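Local coordinates for aftrax (Archaeoglobus fulgidus, PDB 3ZC0), which binds duplex RNA and cleaves it as an archaeal C3PO nuclease of the Translin family, holding magnesium at its active centre, at residues E[28-33]-E[58-63]; E[84-89]-E[116-121]; E[14-19]-E[69-74]. The protein carries 1 engineered substitution. All coordinates share one frame; numbering follows the deposited sequence.

Interaction 1: E[28-33]-E[58-63]; sequences REMRIH and ELLEKV. With nucleotides of chain N.
Met30 sends CG anti to its own backbone N (chi1 -176°) and runs on fully extended before bending at chi3, a course that carries its sulfur past Leu59 and in among Leu60 and Val63. Its CB slides alongside Leu59, CB to CB 3.9 Å, the two side chains pointing in opposite directions. Farther out, Met30 SD lies 3.7 Å from Leu60 CD2 and 4.0 Å from Val63 CG2. His33 adds an aromatic edge one turn along: its CD2 is 3.6 Å from Leu59 CD2, which lies at the ring edge, in its plane; the two side chains cross at about a right angle. The two segments belong to helices 6-42 and 46-64, which form an antiparallel helical hairpin of the all-helical Translin fold, in a region predicted to be coiled coil. Locally their axes pass 9.4 Å apart at 158°, and helix 73-94 closes over Met30 and Leu60 with Leu84. The other flank of 28-33 faces RNA. Arg28 NH2 donates to O3' of nucleotide C8, chain N, over 2.9 Å, and makes a second, weak bond to O2' of the same ribose, while its NH1 forms a salt bridge with Glu21 of a neighbouring subunit. Arg31 makes no such bond; its guanidinium lies flat between the carbonyl oxygen of Arg28 on one face and the sugar of G9, chain N, on the other, with NH1 3.8 Å from C4'. With an alanine in place of Arg31 this flat plate is gone, which would probably open a gap between the helix and the G9 ribose and leave Arg28 as the one arginine of the segment beside this backbone.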
# COMPACT_ATOMS: atom_id res chain seq x y z
N ARG E 28 -12.17 22.73 -8.36
CA ARG E 28 -11.46 22.12 -9.50
C ARG E 28 -11.09 23.19 -10.52
O ARG E 28 -9.95 23.21 -11.00
CB ARG E 28 -12.19 20.90 -10.11
CG ARG E 28 -12.80 21.09 -11.49
CD ARG E 28 -12.28 20.10 -12.60
NE ARG E 28 -11.63 18.89 -12.12
CZ ARG E 28 -11.11 17.95 -12.92
NH1 ARG E 28 -11.17 18.06 -14.24
NH2 ARG E 28 -10.53 16.89 -12.40
N GLU E 29 -12.01 24.11 -10.77
CA GLU E 29 -11.65 25.25 -11.61
C GLU E 29 -10.49 26.12 -11.08
O GLU E 29 -9.50 26.34 -11.79
CB GLU E 29 -12.88 26.10 -11.96
CG GLU E 29 -13.50 25.66 -13.28
CD GLU E 29 -14.96 26.01 -13.37
OE1 GLU E 29 -15.39 26.94 -12.65
OE2 GLU E 29 -15.67 25.35 -14.16
N MET E 30 -10.59 26.59 -9.84
CA MET E 30 -9.58 27.48 -9.28
C MET E 30 -8.21 26.85 -9.38
O MET E 30 -7.24 27.48 -9.83
CB MET E 30 -9.91 27.80 -7.81
CG MET E 30 -8.98 28.81 -7.13
SD MET E 30 -9.45 29.14 -5.41
CE MET E 30 -8.32 28.12 -4.49
N ARG E 31 -8.15 25.58 -8.99
CA ARG E 31 -6.93 24.79 -9.05
C ARG E 31 -6.37 24.73 -10.50
O ARG E 31 -5.20 25.08 -10.76
CB ARG E 31 -7.18 23.40 -8.43
CG ARG E 31 -5.93 22.56 -8.16
CD ARG E 31 -5.78 21.49 -9.24
NE ARG E 31 -7.02 20.71 -9.34
CZ ARG E 31 -7.45 20.10 -10.44
NH1 ARG E 31 -6.74 20.18 -11.56
NH2 ARG E 31 -8.59 19.41 -10.41
N ILE E 32 -7.21 24.32 -11.46
CA ILE E 32 -6.80 24.31 -12.87
C ILE E 32 -6.19 25.65 -13.35
O ILE E 32 -5.12 25.67 -13.97
CB ILE E 32 -7.96 23.94 -13.79
CG1 ILE E 32 -8.28 22.45 -13.66
CG2 ILE E 32 -7.61 24.30 -15.23
CD1 ILE E 32 -9.64 22.08 -14.23
N HIS E 33 -6.87 26.76 -13.06
CA HIS E 33 -6.30 28.05 -13.42
C HIS E 33 -4.95 28.35 -12.74
O HIS E 33 -4.05 28.89 -13.39
CB HIS E 33 -7.29 29.19 -13.19
CG HIS E 33 -8.46 29.19 -14.14
ND1 HIS E 33 -8.30 29.08 -15.51
CD2 HIS E 33 -9.79 29.28 -13.93
CE1 HIS E 33 -9.49 29.11 -16.09
NE2 HIS E 33 -10.41 29.23 -15.15
N GLU E 58 -10.08 35.31 -8.61
CA GLU E 58 -11.48 35.67 -8.67
C GLU E 58 -12.37 34.51 -8.23
O GLU E 58 -13.40 34.73 -7.59
CB GLU E 58 -11.85 36.16 -10.07
CG GLU E 58 -11.27 37.53 -10.39
CD GLU E 58 -11.63 38.03 -11.77
OE1 GLU E 58 -12.03 37.21 -12.63
OE2 GLU E 58 -11.49 39.26 -11.99
N LEU E 59 -11.99 33.29 -8.58
CA LEU E 59 -12.71 32.12 -8.08
C LEU E 59 -12.60 31.96 -6.57
O LEU E 59 -13.52 31.48 -5.92
CB LEU E 59 -12.21 30.84 -8.73
CG LEU E 59 -12.92 30.29 -9.95
CD1 LEU E 59 -14.15 31.10 -10.23
CD2 LEU E 59 -11.97 30.22 -11.16
N LEU E 60 -11.46 32.36 -6.00
CA LEU E 60 -11.25 32.25 -4.56
C LEU E 60 -12.32 32.96 -3.71
O LEU E 60 -12.51 32.60 -2.55
CB LEU E 60 -9.87 32.79 -4.17
CG LEU E 60 -9.17 32.27 -2.91
CD1 LEU E 60 -9.02 33.37 -1.88
CD2 LEU E 60 -9.83 31.03 -2.29
N GLU E 61 -13.00 33.95 -4.28
CA GLU E 61 -14.06 34.66 -3.57
C GLU E 61 -15.35 33.82 -3.56
O GLU E 61 -15.99 33.65 -2.50
CB GLU E 61 -14.29 36.05 -4.18
CG GLU E 61 -14.68 37.13 -3.17
CD GLU E 61 -13.56 37.44 -2.18
OE1 GLU E 61 -12.39 37.14 -2.50
OE2 GLU E 61 -13.87 37.98 -1.09
N LYS E 62 -15.71 33.29 -4.73
CA LYS E 62 -16.80 32.32 -4.85
C LYS E 62 -16.56 31.20 -3.84
O LYS E 62 -17.50 30.75 -3.16
CB LYS E 62 -16.87 31.71 -6.26
CG LYS E 62 -17.06 32.70 -7.41
CD LYS E 62 -18.37 32.43 -8.16
CE LYS E 62 -18.51 30.96 -8.60
NZ LYS E 62 -18.21 30.75 -10.06
N VAL E 63 -15.31 30.78 -3.73
CA VAL E 63 -14.92 29.74 -2.79
C VAL E 63 -15.17 30.18 -1.36
O VAL E 63 -15.86 29.49 -0.61
CB VAL E 63 -13.44 29.35 -2.95
CG1 VAL E 63 -13.01 28.47 -1.80
CG2 VAL E 63 -13.23 28.63 -4.25
P C N 8 -8.60 10.03 -14.55
OP1 C N 8 -8.67 10.63 -15.91
OP2 C N 8 -7.41 9.24 -14.16
O5' C N 8 -8.78 11.21 -13.50
C5' C N 8 -9.97 12.00 -13.48
C4' C N 8 -9.91 12.99 -12.36
O4' C N 8 -9.97 12.31 -11.08
C3' C N 8 -8.63 13.80 -12.28
O3' C N 8 -8.67 14.88 -13.20
C2' C N 8 -8.58 14.22 -10.82
O2' C N 8 -9.39 15.36 -10.58
C1' C N 8 -9.23 13.03 -10.12
N1 C N 8 -8.26 12.12 -9.48
C2 C N 8 -7.69 12.52 -8.27
O2 C N 8 -7.99 13.63 -7.80
N3 C N 8 -6.81 11.71 -7.65
C4 C N 8 -6.51 10.52 -8.18
N4 C N 8 -5.64 9.77 -7.52
C5 C N 8 -7.07 10.07 -9.41
C6 C N 8 -7.95 10.89 -10.01
P G N 9 -7.31 15.51 -13.79
OP1 G N 9 -7.73 16.43 -14.89
OP2 G N 9 -6.37 14.41 -14.11
O5' G N 9 -6.75 16.37 -12.57
C5' G N 9 -5.39 16.27 -12.20
C4' G N 9 -5.12 16.87 -10.84
O4' G N 9 -5.70 16.03 -9.81
C3' G N 9 -3.64 16.93 -10.49
O3' G N 9 -3.04 18.11 -10.99
C2' G N 9 -3.63 16.82 -8.97
O2' G N 9 -3.91 18.07 -8.37
C1' G N 9 -4.80 15.87 -8.74
N9 G N 9 -4.38 14.46 -8.71
C8 G N 9 -4.53 13.56 -9.74
N7 G N 9 -4.08 12.36 -9.47
C5 G N 9 -3.61 12.48 -8.17
C6 G N 9 -3.00 11.50 -7.34
O6 G N 9 -2.76 10.31 -7.59
N1 G N 9 -2.67 12.03 -6.09
C2 G N 9 -2.89 13.33 -5.70
N2 G N 9 -2.50 13.65 -4.47
N3 G N 9 -3.45 14.25 -6.47
C4 G N 9 -3.78 13.76 -7.69

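Interaction 2: E[84-89]-E[116-121]; sequences LVEAIA and AAAVGE. Engineered in segment 116-121: Ala117 (natural residue Asp). With MG (magnesium ion), chain U.
Glu86 and Glu121 meet through a shared magnesium ion, each giving one carboxylate oxygen. Glu86 OE2 binds the metal at 2.2 Å and Glu121 OE2 at 2.1 Å. The separation of 2.9 Å between Glu86 OE2 and Glu121 OE2 reflects this shared coordination and is not a hydrogen bond. The side chains arrive at about a right angle to each other, with their carboxylate planes 36° apart. Glu86 reaches straight out, CG anti to the backbone N (chi1 -179°) and the chain extended beyond it, whereas Glu121 folds at chi2 to turn its OE2 back to the ion. A water, also bound to the magnesium, donates a hydrogen bond to the carbonyl O of Ala117 at 3.2 Å and so ties the metal shell to the backbone of helix 108-132. A phosphate of the bound RNA supplies a further ligand. The other oxygen, Glu121 OE1, is held by a salt bridge to Arg124 and a hydrogen bond from His42, a second shell which would hold the rotation of this carboxylate.

Van der Waals packing lines the chain of Glu86. Ala117, an engineered residue where the natural sequence has Asp, puts its CB 3.7 Å from Glu86 CD, and Glu86 CG lies 3.8 Å from Ala118 N. The apolar pair is Ala89 and Ala118, methyl to methyl, CB to CB 4.0 Å. Such short side chains go with the near approach of helices 73-94 and 108-132, whose axes here come within 8.3 Å at 49°.

Because the ion takes both carboxylates and a phosphate oxygen, it probably offsets the negative charge brought together here, and it draws the RNA backbone directly into the metal site, consistent with metal-assisted cleavage of a phosphodiester.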
# COMPACT_ATOMS: atom_id res chain seq x y z
N LEU E 84 -3.00 27.71 -5.11
CA LEU E 84 -3.12 29.14 -5.28
C LEU E 84 -1.95 29.84 -4.61
O LEU E 84 -1.32 30.72 -5.22
CB LEU E 84 -4.43 29.63 -4.69
CG LEU E 84 -4.80 31.07 -4.97
CD1 LEU E 84 -4.39 31.48 -6.39
CD2 LEU E 84 -6.29 31.19 -4.78
N VAL E 85 -1.65 29.45 -3.38
CA VAL E 85 -0.46 29.98 -2.72
C VAL E 85 0.79 29.70 -3.56
O VAL E 85 1.58 30.62 -3.79
CB VAL E 85 -0.27 29.45 -1.28
CG1 VAL E 85 1.00 30.02 -0.69
CG2 VAL E 85 -1.45 29.83 -0.41
N GLU E 86 0.95 28.47 -4.05
CA GLU E 86 2.12 28.13 -4.86
C GLU E 86 2.29 29.10 -6.03
O GLU E 86 3.35 29.72 -6.19
CB GLU E 86 2.04 26.67 -5.37
CG GLU E 86 3.25 26.18 -6.22
CD GLU E 86 3.00 24.82 -6.87
OE1 GLU E 86 1.89 24.27 -6.71
OE2 GLU E 86 3.89 24.28 -7.56
N ALA E 87 1.22 29.24 -6.82
CA ALA E 87 1.22 30.13 -7.99
C ALA E 87 1.56 31.58 -7.64
O ALA E 87 2.32 32.24 -8.36
CB ALA E 87 -0.14 30.07 -8.69
N ILE E 88 0.98 32.07 -6.53
CA ILE E 88 1.26 33.44 -6.10
C ILE E 88 2.71 33.62 -5.66
O ILE E 88 3.41 34.49 -6.16
CB ILE E 88 0.36 33.90 -4.97
CG1 ILE E 88 -1.08 34.08 -5.46
CG2 ILE E 88 0.89 35.20 -4.41
CD1 ILE E 88 -2.11 33.96 -4.37
N ALA E 89 3.15 32.79 -4.72
CA ALA E 89 4.54 32.82 -4.27
C ALA E 89 5.51 32.79 -5.45
O ALA E 89 6.44 33.60 -5.52
CB ALA E 89 4.82 31.68 -3.31
N ALA E 116 6.42 25.93 0.12
CA ALA E 116 7.30 24.77 -0.04
C ALA E 116 7.21 24.22 -1.47
O ALA E 116 8.23 23.98 -2.12
CB ALA E 116 7.00 23.68 0.98
N ALA E 117 5.98 24.06 -1.96
CA ALA E 117 5.71 23.65 -3.33
C ALA E 117 6.40 24.56 -4.33
O ALA E 117 6.94 24.08 -5.34
CB ALA E 117 4.22 23.67 -3.58
N ALA E 118 6.33 25.87 -4.08
CA ALA E 118 6.88 26.84 -5.03
C ALA E 118 8.38 26.68 -5.22
O ALA E 118 8.90 26.96 -6.32
CB ALA E 118 6.53 28.28 -4.63
N VAL E 119 9.07 26.21 -4.16
CA VAL E 119 10.50 25.87 -4.31
C VAL E 119 10.90 25.10 -5.60
O VAL E 119 11.89 25.45 -6.26
CB VAL E 119 11.04 25.11 -3.10
CG1 VAL E 119 12.56 24.89 -3.26
CG2 VAL E 119 10.75 25.90 -1.84
N GLY E 120 10.12 24.08 -5.95
CA GLY E 120 10.38 23.29 -7.15
C GLY E 120 10.18 24.05 -8.44
O GLY E 120 10.94 23.83 -9.41
N GLU E 121 9.18 24.93 -8.47
CA GLU E 121 8.93 25.72 -9.67
C GLU E 121 10.10 26.67 -9.82
O GLU E 121 10.59 26.93 -10.93
CB GLU E 121 7.61 26.49 -9.57
CG GLU E 121 6.39 25.64 -9.27
CD GLU E 121 6.09 24.61 -10.35
OE1 GLU E 121 6.69 24.69 -11.45
OE2 GLU E 121 5.26 23.70 -10.09
MG MG U . 4.03 22.56 -8.88
O HOH W 1 5.84 22.44 -7.90

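Interaction 3: E[14-19]-E[69-74]; sequences EELEAA and YPEIYF
Tyr69 lays its ring against helix 6-42, and apolar packing on that ring is the main part of the contact. Ala19 brings its methyl over one face, CB to Tyr69 CE2 3.4 Å. Leu16 approaches more obliquely with one branch, its CD2 lying 3.5 Å from Tyr69 CD1, and the two side chains slide past each other in opposite directions. Tyr69 CG stands anti to the carbonyl carbon (chi1 -58°), which swings the ring away from the turn and onto the helix. The other branch of Leu16 points to Glu71, CD1 to OE2 3.8 Å, and Ile72 CD1 comes more loosely toward Leu16 O, 4.4 Å away.

The polar groups make no bond across the contact. At its margin the Tyr69 hydroxyl crosses Glu15 at about a right angle, OH to CG 3.8 Å, with the carboxylate plane turned 69° from the ring. Glu71, packed against Leu16, has its charge partner in Arg12, about one turn before Leu16 on helix 6-42, so a salt bridge also spans the two parts.

Backbone bonds shape the 69-74 end. Tyr69 O accepts from both Ile72 N and Tyr73 N, each at 2.9 Å, so one carbonyl oxygen closes the turn that leads from the loop into helix 73-94, where Ile72 is the N-cap residue. On its outer side Pro70 packs on Phe74 of another subunit, and Phe74 on Pro70 of that same subunit.

With no hydrogen bond joining the two segments directly, the turn leading into helix 73-94 is seated against helix 6-42 chiefly by shape and hydrophobic cover, while Arg12 probably balances the charge of Glu71.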
# COMPACT_ATOMS: atom_id res chain seq x y z
N GLU E 14 -29.38 18.25 3.05
CA GLU E 14 -29.65 18.62 1.66
C GLU E 14 -28.84 19.83 1.24
O GLU E 14 -28.19 19.86 0.17
CB GLU E 14 -31.14 18.86 1.47
CG GLU E 14 -31.92 17.57 1.35
CD GLU E 14 -33.41 17.77 1.33
OE1 GLU E 14 -33.85 18.92 1.54
OE2 GLU E 14 -34.13 16.77 1.12
N GLU E 15 -28.85 20.82 2.12
CA GLU E 15 -28.03 22.00 1.95
C GLU E 15 -26.54 21.63 1.73
O GLU E 15 -25.89 22.15 0.81
CB GLU E 15 -28.20 22.88 3.19
CG GLU E 15 -28.08 24.36 2.95
CD GLU E 15 -28.71 25.13 4.09
OE1 GLU E 15 -29.22 24.47 5.03
OE2 GLU E 15 -28.68 26.38 4.03
N LEU E 16 -26.02 20.73 2.55
CA LEU E 16 -24.61 20.37 2.46
C LEU E 16 -24.35 19.62 1.17
O LEU E 16 -23.31 19.81 0.56
CB LEU E 16 -24.15 19.55 3.66
CG LEU E 16 -24.14 20.32 4.97
CD1 LEU E 16 -23.57 19.48 6.11
CD2 LEU E 16 -23.37 21.60 4.81
N GLU E 17 -25.30 18.78 0.75
CA GLU E 17 -25.14 18.04 -0.50
C GLU E 17 -24.90 19.03 -1.62
O GLU E 17 -23.83 19.02 -2.25
CB GLU E 17 -26.37 17.20 -0.81
CG GLU E 17 -26.14 16.10 -1.84
CD GLU E 17 -27.38 15.25 -2.07
OE1 GLU E 17 -28.48 15.65 -1.61
OE2 GLU E 17 -27.26 14.18 -2.71
N ALA E 18 -25.87 19.91 -1.81
CA ALA E 18 -25.81 20.94 -2.86
C ALA E 18 -24.55 21.84 -2.84
O ALA E 18 -23.82 21.97 -3.86
CB ALA E 18 -27.04 21.78 -2.80
N ALA E 19 -24.32 22.47 -1.69
CA ALA E 19 -23.11 23.25 -1.45
C ALA E 19 -21.87 22.47 -1.84
O ALA E 19 -21.08 22.93 -2.66
CB ALA E 19 -23.02 23.68 0.00
N TYR E 69 -20.16 26.70 5.74
CA TYR E 69 -20.34 25.27 5.91
C TYR E 69 -19.08 24.60 6.45
O TYR E 69 -18.46 23.79 5.77
CB TYR E 69 -20.68 24.66 4.56
CG TYR E 69 -21.92 25.24 3.91
CD1 TYR E 69 -23.17 25.11 4.51
CD2 TYR E 69 -21.84 25.89 2.68
CE1 TYR E 69 -24.30 25.62 3.90
CE2 TYR E 69 -22.96 26.40 2.07
CZ TYR E 69 -24.20 26.27 2.68
OH TYR E 69 -25.33 26.78 2.07
N PRO E 70 -18.72 24.92 7.70
CA PRO E 70 -17.42 24.47 8.21
C PRO E 70 -17.37 22.95 8.40
O PRO E 70 -16.28 22.41 8.59
CB PRO E 70 -17.33 25.18 9.57
CG PRO E 70 -18.43 26.17 9.59
CD PRO E 70 -19.50 25.58 8.75
N GLU E 71 -18.52 22.28 8.34
CA GLU E 71 -18.53 20.82 8.32
C GLU E 71 -17.77 20.28 7.10
O GLU E 71 -17.23 19.18 7.17
CB GLU E 71 -19.96 20.27 8.27
CG GLU E 71 -20.84 20.59 9.45
CD GLU E 71 -21.87 21.64 9.11
OE1 GLU E 71 -21.49 22.69 8.54
OE2 GLU E 71 -23.07 21.41 9.40
N ILE E 72 -17.75 21.03 5.99
CA ILE E 72 -17.06 20.59 4.79
C ILE E 72 -16.00 21.53 4.21
O ILE E 72 -15.18 21.10 3.40
CB ILE E 72 -18.02 20.25 3.63
CG1 ILE E 72 -18.61 21.51 3.04
CG2 ILE E 72 -19.09 19.29 4.07
CD1 ILE E 72 -19.39 21.26 1.78
N TYR E 73 -16.02 22.79 4.61
CA TYR E 73 -15.15 23.80 3.98
C TYR E 73 -13.64 23.51 4.10
O TYR E 73 -12.91 23.45 3.09
CB TYR E 73 -15.48 25.20 4.51
CG TYR E 73 -14.67 26.33 3.89
CD1 TYR E 73 -15.02 26.88 2.65
CD2 TYR E 73 -13.56 26.85 4.55
CE1 TYR E 73 -14.29 27.92 2.10
CE2 TYR E 73 -12.82 27.88 4.01
CZ TYR E 73 -13.18 28.42 2.78
OH TYR E 73 -12.42 29.45 2.25
N PHE E 74 -13.17 23.31 5.33
CA PHE E 74 -11.74 23.08 5.54
C PHE E 74 -11.24 21.73 5.03
O PHE E 74 -10.13 21.62 4.51
CB PHE E 74 -11.41 23.33 7.01
CG PHE E 74 -11.82 24.68 7.45
CD1 PHE E 74 -10.97 25.75 7.31
CD2 PHE E 74 -13.09 24.90 7.94
CE1 PHE E 74 -11.36 27.02 7.69
CE2 PHE E 74 -13.48 26.17 8.33
CZ PHE E 74 -12.61 27.23 8.20

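Interaction 2 is the innermost of the three, buried close to the chain's centre and built on metal coordination; interactions 1 and 3 lie farther out, are partly buried, and join their two segments by apolar side chains. Helix 6-42 serves both interaction 1 and interaction 3, while helix 73-94 carries 84-89 and leads out of the turn at 69-74. Interactions 1 and 2 meet at Leu84, whose CD2 is 3.6 Å from Leu60 CG, and interactions 1 and 3 at the Tyr73 ring beside the Val63 carbonyl; 2 and 3 do not touch. RNA reaches interaction 1 along a polar flank and interaction 2 by a phosphate on magnesium. Interactions 1 and 3 both border other subunits, which interaction 2 does not.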